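Local coordinates for peroxidase (Cellulomonas bogoriensis 69B4 = DSM 16987, PDB 6QZO), which binds heme b and probably works as a peroxidase, oxidising substrates with hydrogen peroxide, at residues A[295-305]-A[338-349]; A[251-259]-A[286-294]. All blocks are in the same frame, centred on the assembly; numbering follows the deposited sequence.

Contact 1: A[295-305]-A[338-349]; sequences RARPTQREETF and QFTPVQRRLDAA. With HEM (protoporphyrin IX containing Fe), chain I.
Arg295 and Ala296, at the end of helix 292-296, lie against Leu346 and Val342 of helix 340-348, and further on the loop passes Gln338, just ahead of that helix, where the CA atoms of Glu303 and Gln338 come within 4.4 Å. Together the two segments wall one side of the heme pocket in the C-terminal ferredoxin-like half of this DyP-type peroxidase. Two arginines trade backbone carbonyls. Arg345 NE donates to Arg295 O at 2.9 Å (156° at the hydrogen), the oxygen lying near its guanidinium plane. In return Arg295 NH2 reaches Arg345 O, and Arg295 NE reaches Ala349 O at 2.8 Å. Bends at chi2 and chi3 curl Arg295 round to these carbonyls at the end of helix 340-348, while Arg345 CG covers one face of the Arg295 guanidinium and Ala349 CB the other. Arginine suits both places, bringing several N-H groups on a long aliphatic stem. Glu303 probably pairs with Arg345 NH1 as a salt bridge, although the position of its OE1 is uncertain. At the Gln338 end, Gln338 NE2 meets a lone pair of Glu302 O at 3.3 Å, in the carbonyl plane, and also donates to Leu214 O; its OE1 takes the N-H of Asp334, so both ends of the amide are used. Phe305 and Phe339 form an edge-to-face pair with planes 56° apart, Phe339 CD1 standing 3.9 Å above the centre of the Phe305 ring. Val342 CG2 meets the edge of that ring, whereas Val342 CG1 turns to the heme vinyl carbon CBC, which both phenylalanines also touch. Leu346 divides its two branches in a similar way: CD2 packs on Arg295 CB at 3.6 Å, and CD1 lies 3.7 Å from heme C3C.

Contact 2: A[251-259]-A[286-294]; sequences REATIGRTL and VIDLEAHIR. With HEM (protoporphyrin IX containing Fe), chain I.
Thr254 O, close to the end of helix 248-255, is approached by two neighbouring residues: His292 N donates to it at 3.0 Å, and Ala291 CA adds a C-H...O contact. One residue on, Ile293 N donates to Ile255 O at 3.1 Å, so the last carbonyls of one helix take up the first N-H groups of helix 292-296, with Ala291 as its N-cap. Gly256 follows the first helix with a positive phi (97°), which favours glycine, and lies close against Ile293 and Ile287. The branched Ile255 fills the space beside the histidine, its CD1 lying 3.9 Å from His292 CB and its CG2 touching both Ile293 CG2 and the heme methyl CMA. Ile293 spreads its branches between CG2, 3.8 Å from heme CAA, and CD1, 3.7 Å from Arg257 CG. Cut back to an alanine, this position would lose both branches, which is likely to open a gap between Ile255, Arg257 and the heme and leave the arginine stem without its apolar neighbour. Arg257, its NE held by Gly262 O, lays CD along the same propionate arm. With CG opposite the backbone N (chi1 -176°), the His292 ring extends from the helix start to the heme; a hydrogen bond between ND1 and Asp350 OD2, together with the iron bond, probably holds its rotation. His292 NE2 binds the iron at 2.1 Å, the axial ligation of a heme peroxidase's proximal histidine.

Overall arrangement
Contact 2 comes first along the chain and is complete before the segments of contact 1 begin; their centres lie about 16 Å apart, on the same side of the chain's centre. Helix 292-296 joins them: its start belongs to contact 2 and its end to contact 1. Phe305 of contact 1 packs on strand 323-332 and Phe339 on that strand and 229-238, setting the contact against the four-stranded antiparallel sheet of the C-terminal half. The two contacts also touch directly, with Leu346 CD1 3.7 Å from His292 CE1. Both line the heme pocket, the first around one vinyl group and the neighbouring methyls and the second at the axial ligand, so one short helix links iron ligation to the pocket wall.

Contact 1: A[295-305]-A[338-349]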
# COMPACT_ATOMS: atom_id res chain seq x y z
N ARG A 295 -5.77 8.36 30.55
CA ARG A 295 -7.18 7.93 30.38
C ARG A 295 -7.24 6.48 29.88
O ARG A 295 -8.25 5.82 30.15
CB ARG A 295 -7.91 8.89 29.44
CG ARG A 295 -8.01 10.31 29.97
CD ARG A 295 -8.87 10.41 31.21
NE ARG A 295 -10.25 10.06 30.92
CZ ARG A 295 -11.20 9.86 31.84
NH1 ARG A 295 -10.91 9.94 33.13
NH2 ARG A 295 -12.41 9.54 31.45
N ALA A 296 -6.21 6.02 29.17
CA ALA A 296 -6.17 4.70 28.49
C ALA A 296 -5.55 3.64 29.41
O ALA A 296 -5.78 2.43 29.17
CB ALA A 296 -5.41 4.81 27.20
N ARG A 297 -4.80 4.08 30.43
CA ARG A 297 -4.13 3.19 31.41
C ARG A 297 -5.14 2.20 31.99
O ARG A 297 -6.30 2.55 32.17
CB ARG A 297 -3.48 4.04 32.52
CG ARG A 297 -2.53 3.25 33.40
CD ARG A 297 -1.98 4.02 34.57
NE ARG A 297 -1.07 3.15 35.29
CZ ARG A 297 0.27 3.15 35.17
NH1 ARG A 297 0.88 3.98 34.33
NH2 ARG A 297 1.00 2.31 35.89
N PRO A 298 -4.75 0.94 32.29
CA PRO A 298 -5.61 0.03 33.05
C PRO A 298 -6.00 0.60 34.41
O PRO A 298 -5.14 1.07 35.13
CB PRO A 298 -4.72 -1.22 33.24
CG PRO A 298 -3.78 -1.18 32.07
CD PRO A 298 -3.49 0.29 31.88
N THR A 299 -7.30 0.54 34.72
CA THR A 299 -7.90 0.88 36.05
C THR A 299 -7.97 -0.38 36.91
O THR A 299 -7.89 -0.26 38.13
CB THR A 299 -9.24 1.59 35.83
OG1 THR A 299 -9.01 2.97 36.10
CG2 THR A 299 -10.37 1.06 36.69
N GLN A 300 -8.14 -1.54 36.28
CA GLN A 300 -8.11 -2.89 36.91
C GLN A 300 -7.22 -3.78 36.04
O GLN A 300 -7.10 -3.49 34.85
CB GLN A 300 -9.52 -3.47 36.98
CG GLN A 300 -10.50 -2.60 37.73
CD GLN A 300 -10.30 -2.67 39.23
OE1 GLN A 300 -9.51 -3.46 39.76
NE2 GLN A 300 -11.05 -1.84 39.93
N ARG A 301 -6.65 -4.83 36.63
CA ARG A 301 -5.70 -5.73 35.92
C ARG A 301 -6.24 -6.06 34.51
O ARG A 301 -5.42 -6.01 33.56
CB ARG A 301 -5.49 -7.03 36.70
CG ARG A 301 -4.66 -8.05 35.93
CD ARG A 301 -4.04 -9.10 36.83
NE ARG A 301 -3.15 -9.93 36.02
CZ ARG A 301 -3.54 -10.96 35.27
NH1 ARG A 301 -4.81 -11.33 35.22
NH2 ARG A 301 -2.64 -11.64 34.58
N GLU A 302 -7.54 -6.33 34.37
CA GLU A 302 -8.11 -6.93 33.13
C GLU A 302 -8.35 -5.86 32.05
O GLU A 302 -8.55 -6.26 30.89
CB GLU A 302 -9.36 -7.76 33.44
CG GLU A 302 -10.55 -6.97 33.95
CD GLU A 302 -10.66 -6.70 35.44
OE1 GLU A 302 -9.81 -7.27 36.20
OE2 GLU A 302 -11.57 -5.93 35.82
N GLU A 303 -8.27 -4.57 32.40
CA GLU A 303 -8.54 -3.44 31.46
C GLU A 303 -7.29 -3.15 30.60
O GLU A 303 -6.81 -2.00 30.59
CB GLU A 303 -8.99 -2.20 32.25
CG GLU A 303 -10.34 -2.36 32.89
CD GLU A 303 -10.84 -1.09 33.57
OE1 GLU A 303 -10.01 -0.16 33.72
OE2 GLU A 303 -12.05 -1.01 33.90
N THR A 304 -6.83 -4.16 29.87
CA THR A 304 -5.64 -4.14 28.99
C THR A 304 -5.92 -5.08 27.82
O THR A 304 -6.87 -5.89 27.91
CB THR A 304 -4.38 -4.48 29.80
OG1 THR A 304 -3.22 -4.26 29.00
CG2 THR A 304 -4.39 -5.91 30.29
N PHE A 305 -5.15 -4.97 26.74
CA PHE A 305 -5.33 -5.78 25.51
C PHE A 305 -4.06 -5.64 24.66
O PHE A 305 -3.31 -4.66 24.84
CB PHE A 305 -6.59 -5.33 24.76
CG PHE A 305 -6.84 -3.85 24.79
CD1 PHE A 305 -6.19 -3.00 23.92
CD2 PHE A 305 -7.69 -3.31 25.74
CE1 PHE A 305 -6.39 -1.63 23.98
CE2 PHE A 305 -7.89 -1.94 25.81
CZ PHE A 305 -7.24 -1.10 24.93
N GLN A 338 -12.60 -6.06 28.98
CA GLN A 338 -11.18 -5.65 28.80
C GLN A 338 -11.10 -4.40 27.91
O GLN A 338 -10.53 -3.38 28.39
CB GLN A 338 -10.38 -6.82 28.24
CG GLN A 338 -10.41 -8.06 29.14
CD GLN A 338 -9.43 -9.11 28.70
OE1 GLN A 338 -9.81 -10.16 28.19
NE2 GLN A 338 -8.14 -8.82 28.87
N PHE A 339 -11.65 -4.43 26.70
CA PHE A 339 -11.53 -3.32 25.72
C PHE A 339 -12.56 -2.22 26.03
O PHE A 339 -12.17 -1.05 26.25
CB PHE A 339 -11.67 -3.80 24.27
CG PHE A 339 -11.62 -2.68 23.27
CD1 PHE A 339 -10.40 -2.20 22.81
CD2 PHE A 339 -12.78 -2.09 22.81
CE1 PHE A 339 -10.36 -1.16 21.89
CE2 PHE A 339 -12.73 -1.03 21.90
CZ PHE A 339 -11.51 -0.58 21.44
N THR A 340 -13.84 -2.59 26.05
CA THR A 340 -14.99 -1.65 26.08
C THR A 340 -14.90 -0.68 27.26
O THR A 340 -15.25 0.49 27.10
CB THR A 340 -16.30 -2.43 26.08
OG1 THR A 340 -16.22 -3.20 24.88
CG2 THR A 340 -17.52 -1.55 26.09
N PRO A 341 -14.50 -1.11 28.48
CA PRO A 341 -14.34 -0.17 29.59
C PRO A 341 -13.27 0.90 29.32
O PRO A 341 -13.43 2.02 29.80
CB PRO A 341 -13.92 -1.07 30.77
CG PRO A 341 -14.46 -2.44 30.38
CD PRO A 341 -14.26 -2.50 28.88
N VAL A 342 -12.22 0.55 28.57
CA VAL A 342 -11.15 1.52 28.19
C VAL A 342 -11.72 2.48 27.13
O VAL A 342 -11.64 3.71 27.34
CB VAL A 342 -9.86 0.83 27.71
CG1 VAL A 342 -8.86 1.84 27.18
CG2 VAL A 342 -9.24 -0.03 28.80
N GLN A 343 -12.32 1.93 26.07
CA GLN A 343 -12.99 2.74 25.01
C GLN A 343 -14.00 3.68 25.67
O GLN A 343 -14.06 4.85 25.24
CB GLN A 343 -13.65 1.84 23.97
CG GLN A 343 -14.21 2.60 22.78
CD GLN A 343 -13.16 3.46 22.10
OE1 GLN A 343 -12.34 2.98 21.30
NE2 GLN A 343 -13.16 4.74 22.44
N ARG A 344 -14.75 3.21 26.67
CA ARG A 344 -15.79 4.02 27.37
C ARG A 344 -15.13 5.16 28.14
O ARG A 344 -15.70 6.26 28.18
CB ARG A 344 -16.64 3.13 28.30
CG ARG A 344 -17.91 3.83 28.81
CD ARG A 344 -19.27 3.11 28.81
NE ARG A 344 -19.09 1.75 29.27
CZ ARG A 344 -19.70 0.69 28.76
NH1 ARG A 344 -20.62 0.81 27.81
NH2 ARG A 344 -19.44 -0.52 29.25
N ARG A 345 -13.97 4.93 28.74
CA ARG A 345 -13.22 5.95 29.52
C ARG A 345 -12.67 7.02 28.57
O ARG A 345 -12.76 8.21 28.93
CB ARG A 345 -12.14 5.30 30.39
CG ARG A 345 -11.66 6.19 31.53
CD ARG A 345 -10.99 5.41 32.65
NE ARG A 345 -9.95 4.56 32.10
CZ ARG A 345 -9.88 3.22 32.16
NH1 ARG A 345 -10.79 2.46 32.79
NH2 ARG A 345 -8.83 2.62 31.60
N LEU A 346 -12.18 6.63 27.39
CA LEU A 346 -11.68 7.59 26.36
C LEU A 346 -12.85 8.40 25.79
O LEU A 346 -12.66 9.59 25.55
CB LEU A 346 -10.95 6.84 25.24
CG LEU A 346 -9.72 6.05 25.68
CD1 LEU A 346 -8.90 5.64 24.47
CD2 LEU A 346 -8.87 6.86 26.66
N ASP A 347 -14.01 7.77 25.58
CA ASP A 347 -15.21 8.50 25.10
C ASP A 347 -15.54 9.62 26.09
O ASP A 347 -15.87 10.70 25.63
CB ASP A 347 -16.42 7.58 24.91
CG ASP A 347 -17.67 8.32 24.49
OD1 ASP A 347 -17.65 8.94 23.42
OD2 ASP A 347 -18.65 8.29 25.25
N ALA A 348 -15.46 9.34 27.40
CA ALA A 348 -15.85 10.28 28.48
C ALA A 348 -14.89 11.49 28.49
O ALA A 348 -15.38 12.62 28.63
CB ALA A 348 -15.89 9.59 29.82
N ALA A 349 -13.59 11.26 28.32
CA ALA A 349 -12.57 12.33 28.24
C ALA A 349 -11.24 11.79 27.69
O ALA A 349 -10.71 10.82 28.25
CB ALA A 349 -12.37 12.98 29.59
CHA HEM I . -1.14 4.38 24.12
CHB HEM I . -1.83 6.72 19.97
CHC HEM I . -6.41 5.19 19.88
CHD HEM I . -5.61 2.51 23.81
C1A HEM I . -0.96 5.17 23.01
C2A HEM I . 0.22 5.93 22.76
C3A HEM I . 0.01 6.60 21.60
C4A HEM I . -1.26 6.23 21.12
CMA HEM I . 0.96 7.56 20.91
CAA HEM I . 1.45 6.04 23.65
CBA HEM I . 2.52 5.00 23.35
CGA HEM I . 2.05 3.66 23.83
O1A HEM I . 1.45 2.93 22.99
O2A HEM I . 2.25 3.31 25.02
C1B HEM I . -3.15 6.50 19.61
C2B HEM I . -3.72 7.08 18.45
C3B HEM I . -5.03 6.65 18.41
C4B HEM I . -5.21 5.81 19.60
CMB HEM I . -3.00 7.97 17.44
CAB HEM I . -6.09 6.87 17.40
CBB HEM I . -5.86 7.36 16.18
C1C HEM I . -6.60 4.32 20.93
C2C HEM I . -7.81 3.68 21.20
C3C HEM I . -7.63 2.90 22.32
C4C HEM I . -6.25 3.09 22.74
CMC HEM I . -9.12 3.78 20.45
CAC HEM I . -8.81 2.12 22.77
CBC HEM I . -8.85 1.32 23.80
C1D HEM I . -4.29 2.83 24.20
C2D HEM I . -3.65 2.22 25.38
C3D HEM I . -2.42 2.75 25.48
C4D HEM I . -2.31 3.68 24.35
CMD HEM I . -4.22 1.21 26.37
CAD HEM I . -1.37 2.43 26.56
CBD HEM I . -1.53 3.38 27.77
CGD HEM I . -0.57 3.13 28.93
O1D HEM I . -0.79 2.21 29.75
O2D HEM I . 0.44 3.86 29.12
NA HEM I . -1.85 5.36 22.00
NB HEM I . -4.06 5.77 20.26
NC HEM I . -5.67 3.97 21.86
ND HEM I . -3.44 3.69 23.63
FE HEM I . -3.73 4.72 22.07

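Contact 2: A[251-259]-A[286-294]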
# COMPACT_ATOMS: atom_id res chain seq x y z
N ARG A 251 1.04 18.81 21.34
CA ARG A 251 0.91 17.42 20.81
C ARG A 251 1.41 16.42 21.84
O ARG A 251 0.82 15.34 21.96
CB ARG A 251 1.73 17.23 19.54
CG ARG A 251 1.17 17.92 18.31
CD ARG A 251 2.07 17.68 17.12
NE ARG A 251 1.45 18.13 15.88
CZ ARG A 251 1.94 17.92 14.66
NH1 ARG A 251 3.07 17.26 14.50
NH2 ARG A 251 1.28 18.37 13.61
N GLU A 252 2.49 16.76 22.53
CA GLU A 252 3.09 15.91 23.58
C GLU A 252 2.15 15.88 24.79
O GLU A 252 1.93 14.78 25.34
CB GLU A 252 4.50 16.40 23.90
CG GLU A 252 5.46 16.15 22.75
CD GLU A 252 6.89 16.59 22.97
OE1 GLU A 252 7.09 17.50 23.80
OE2 GLU A 252 7.80 16.02 22.33
N ALA A 253 1.57 17.02 25.15
CA ALA A 253 0.62 17.12 26.28
C ALA A 253 -0.61 16.24 25.99
O ALA A 253 -1.12 15.62 26.95
CB ALA A 253 0.23 18.56 26.53
N THR A 254 -1.03 16.17 24.72
CA THR A 254 -2.24 15.45 24.24
C THR A 254 -2.11 13.95 24.58
O THR A 254 -3.09 13.36 25.03
CB THR A 254 -2.48 15.66 22.74
OG1 THR A 254 -2.88 17.02 22.52
CG2 THR A 254 -3.57 14.78 22.17
N ILE A 255 -0.91 13.40 24.39
CA ILE A 255 -0.60 11.95 24.59
C ILE A 255 -0.10 11.71 26.02
O ILE A 255 -0.50 10.69 26.60
CB ILE A 255 0.41 11.48 23.54
CG1 ILE A 255 -0.16 11.59 22.12
CG2 ILE A 255 0.92 10.07 23.85
CD1 ILE A 255 -1.40 10.76 21.88
N GLY A 256 0.77 12.59 26.52
CA GLY A 256 1.51 12.45 27.78
C GLY A 256 2.92 11.89 27.57
O GLY A 256 3.55 11.54 28.57
N ARG A 257 3.39 11.82 26.31
CA ARG A 257 4.76 11.35 25.96
C ARG A 257 5.37 12.24 24.87
O ARG A 257 4.61 12.84 24.08
CB ARG A 257 4.73 9.88 25.50
CG ARG A 257 4.01 8.94 26.46
CD ARG A 257 3.99 7.51 25.99
NE ARG A 257 5.21 6.92 26.49
CZ ARG A 257 5.32 5.93 27.37
NH1 ARG A 257 4.26 5.30 27.85
NH2 ARG A 257 6.54 5.56 27.74
N THR A 258 6.70 12.30 24.80
CA THR A 258 7.45 13.19 23.86
C THR A 258 7.48 12.53 22.48
O THR A 258 7.36 11.29 22.41
CB THR A 258 8.87 13.50 24.34
OG1 THR A 258 9.60 12.28 24.31
CG2 THR A 258 8.90 14.10 25.73
N LEU A 259 7.62 13.33 21.43
CA LEU A 259 7.60 12.81 20.03
C LEU A 259 8.98 12.27 19.66
O LEU A 259 9.04 11.23 18.99
CB LEU A 259 7.11 13.92 19.10
CG LEU A 259 5.61 14.19 19.22
CD1 LEU A 259 5.25 15.57 18.70
CD2 LEU A 259 4.83 13.10 18.49
N VAL A 286 1.84 17.09 35.59
CA VAL A 286 2.82 17.17 34.46
C VAL A 286 2.20 16.46 33.26
O VAL A 286 2.26 17.02 32.16
CB VAL A 286 4.19 16.57 34.82
CG1 VAL A 286 5.12 16.54 33.62
CG2 VAL A 286 4.86 17.32 35.95
N ILE A 287 1.66 15.26 33.47
CA ILE A 287 0.81 14.55 32.47
C ILE A 287 -0.63 15.00 32.71
O ILE A 287 -1.10 14.87 33.87
CB ILE A 287 0.99 13.02 32.57
CG1 ILE A 287 2.43 12.62 32.25
CG2 ILE A 287 -0.01 12.31 31.67
CD1 ILE A 287 2.84 11.30 32.81
N ASP A 288 -1.27 15.55 31.67
CA ASP A 288 -2.61 16.17 31.78
C ASP A 288 -3.61 15.14 32.33
O ASP A 288 -3.43 13.93 32.07
CB ASP A 288 -3.05 16.73 30.43
CG ASP A 288 -4.15 17.77 30.51
OD1 ASP A 288 -5.32 17.36 30.61
OD2 ASP A 288 -3.82 18.98 30.51
N LEU A 289 -4.64 15.61 33.04
CA LEU A 289 -5.73 14.76 33.60
C LEU A 289 -6.46 14.04 32.46
O LEU A 289 -7.03 12.98 32.72
CB LEU A 289 -6.71 15.62 34.42
CG LEU A 289 -6.27 16.00 35.83
CD1 LEU A 289 -7.37 16.79 36.55
CD2 LEU A 289 -5.89 14.78 36.67
N GLU A 290 -6.42 14.60 31.24
CA GLU A 290 -7.15 14.09 30.05
C GLU A 290 -6.18 13.64 28.96
O GLU A 290 -6.61 13.43 27.83
CB GLU A 290 -8.10 15.19 29.57
CG GLU A 290 -9.28 15.38 30.52
CD GLU A 290 -10.28 16.43 30.12
OE1 GLU A 290 -9.96 17.25 29.22
OE2 GLU A 290 -11.39 16.39 30.68
N ALA A 291 -4.90 13.48 29.30
CA ALA A 291 -3.84 12.95 28.42
C ALA A 291 -4.17 11.50 28.06
O ALA A 291 -4.66 10.77 28.95
CB ALA A 291 -2.49 13.04 29.09
N HIS A 292 -3.90 11.10 26.82
CA HIS A 292 -4.31 9.79 26.25
C HIS A 292 -3.86 8.66 27.19
O HIS A 292 -4.66 7.76 27.45
CB HIS A 292 -3.76 9.63 24.82
CG HIS A 292 -4.20 8.38 24.13
ND1 HIS A 292 -5.52 8.10 23.87
CD2 HIS A 292 -3.49 7.33 23.63
CE1 HIS A 292 -5.61 6.93 23.25
NE2 HIS A 292 -4.37 6.43 23.08
N ILE A 293 -2.61 8.68 27.64
CA ILE A 293 -2.01 7.50 28.33
C ILE A 293 -2.49 7.46 29.78
O ILE A 293 -2.38 6.40 30.41
CB ILE A 293 -0.47 7.48 28.22
CG1 ILE A 293 0.19 8.58 29.05
CG2 ILE A 293 -0.06 7.52 26.76
CD1 ILE A 293 1.66 8.37 29.26
N ARG A 294 -2.98 8.58 30.31
CA ARG A 294 -3.60 8.60 31.65
C ARG A 294 -4.98 7.95 31.54
O ARG A 294 -5.28 7.08 32.35
CB ARG A 294 -3.69 10.03 32.20
CG ARG A 294 -4.30 10.11 33.59
CD ARG A 294 -4.50 11.55 34.02
NE ARG A 294 -3.25 12.19 34.37
CZ ARG A 294 -2.63 12.05 35.54
NH1 ARG A 294 -3.13 11.26 36.49
NH2 ARG A 294 -1.49 12.69 35.77
CHA HEM I . -1.14 4.38 24.12
CHB HEM I . -1.83 6.72 19.97
CHC HEM I . -6.41 5.19 19.88
CHD HEM I . -5.61 2.51 23.81
C1A HEM I . -0.96 5.17 23.01
C2A HEM I . 0.22 5.93 22.76
C3A HEM I . 0.01 6.60 21.60
C4A HEM I . -1.26 6.23 21.12
CMA HEM I . 0.96 7.56 20.91
CAA HEM I . 1.45 6.04 23.65
CBA HEM I . 2.52 5.00 23.35
CGA HEM I . 2.05 3.66 23.83
O1A HEM I . 1.45 2.93 22.99
O2A HEM I . 2.25 3.31 25.02
C1B HEM I . -3.15 6.50 19.61
C2B HEM I . -3.72 7.08 18.45
C3B HEM I . -5.03 6.65 18.41
C4B HEM I . -5.21 5.81 19.60
CMB HEM I . -3.00 7.97 17.44
CAB HEM I . -6.09 6.87 17.40
CBB HEM I . -5.86 7.36 16.18
C1C HEM I . -6.60 4.32 20.93
C2C HEM I . -7.81 3.68 21.20
C3C HEM I . -7.63 2.90 22.32
C4C HEM I . -6.25 3.09 22.74
CMC HEM I . -9.12 3.78 20.45
CAC HEM I . -8.81 2.12 22.77
CBC HEM I . -8.85 1.32 23.80
C1D HEM I . -4.29 2.83 24.20
C2D HEM I . -3.65 2.22 25.38
C3D HEM I . -2.42 2.75 25.48
C4D HEM I . -2.31 3.68 24.35
CMD HEM I . -4.22 1.21 26.37
CAD HEM I . -1.37 2.43 26.56
CBD HEM I . -1.53 3.38 27.77
CGD HEM I . -0.57 3.13 28.93
O1D HEM I . -0.79 2.21 29.75
O2D HEM I . 0.44 3.86 29.12
NA HEM I . -1.85 5.36 22.00
NB HEM I . -4.06 5.77 20.26
NC HEM I . -5.67 3.97 21.86
ND HEM I . -3.44 3.69 23.63
FE HEM I . -3.73 4.72 22.07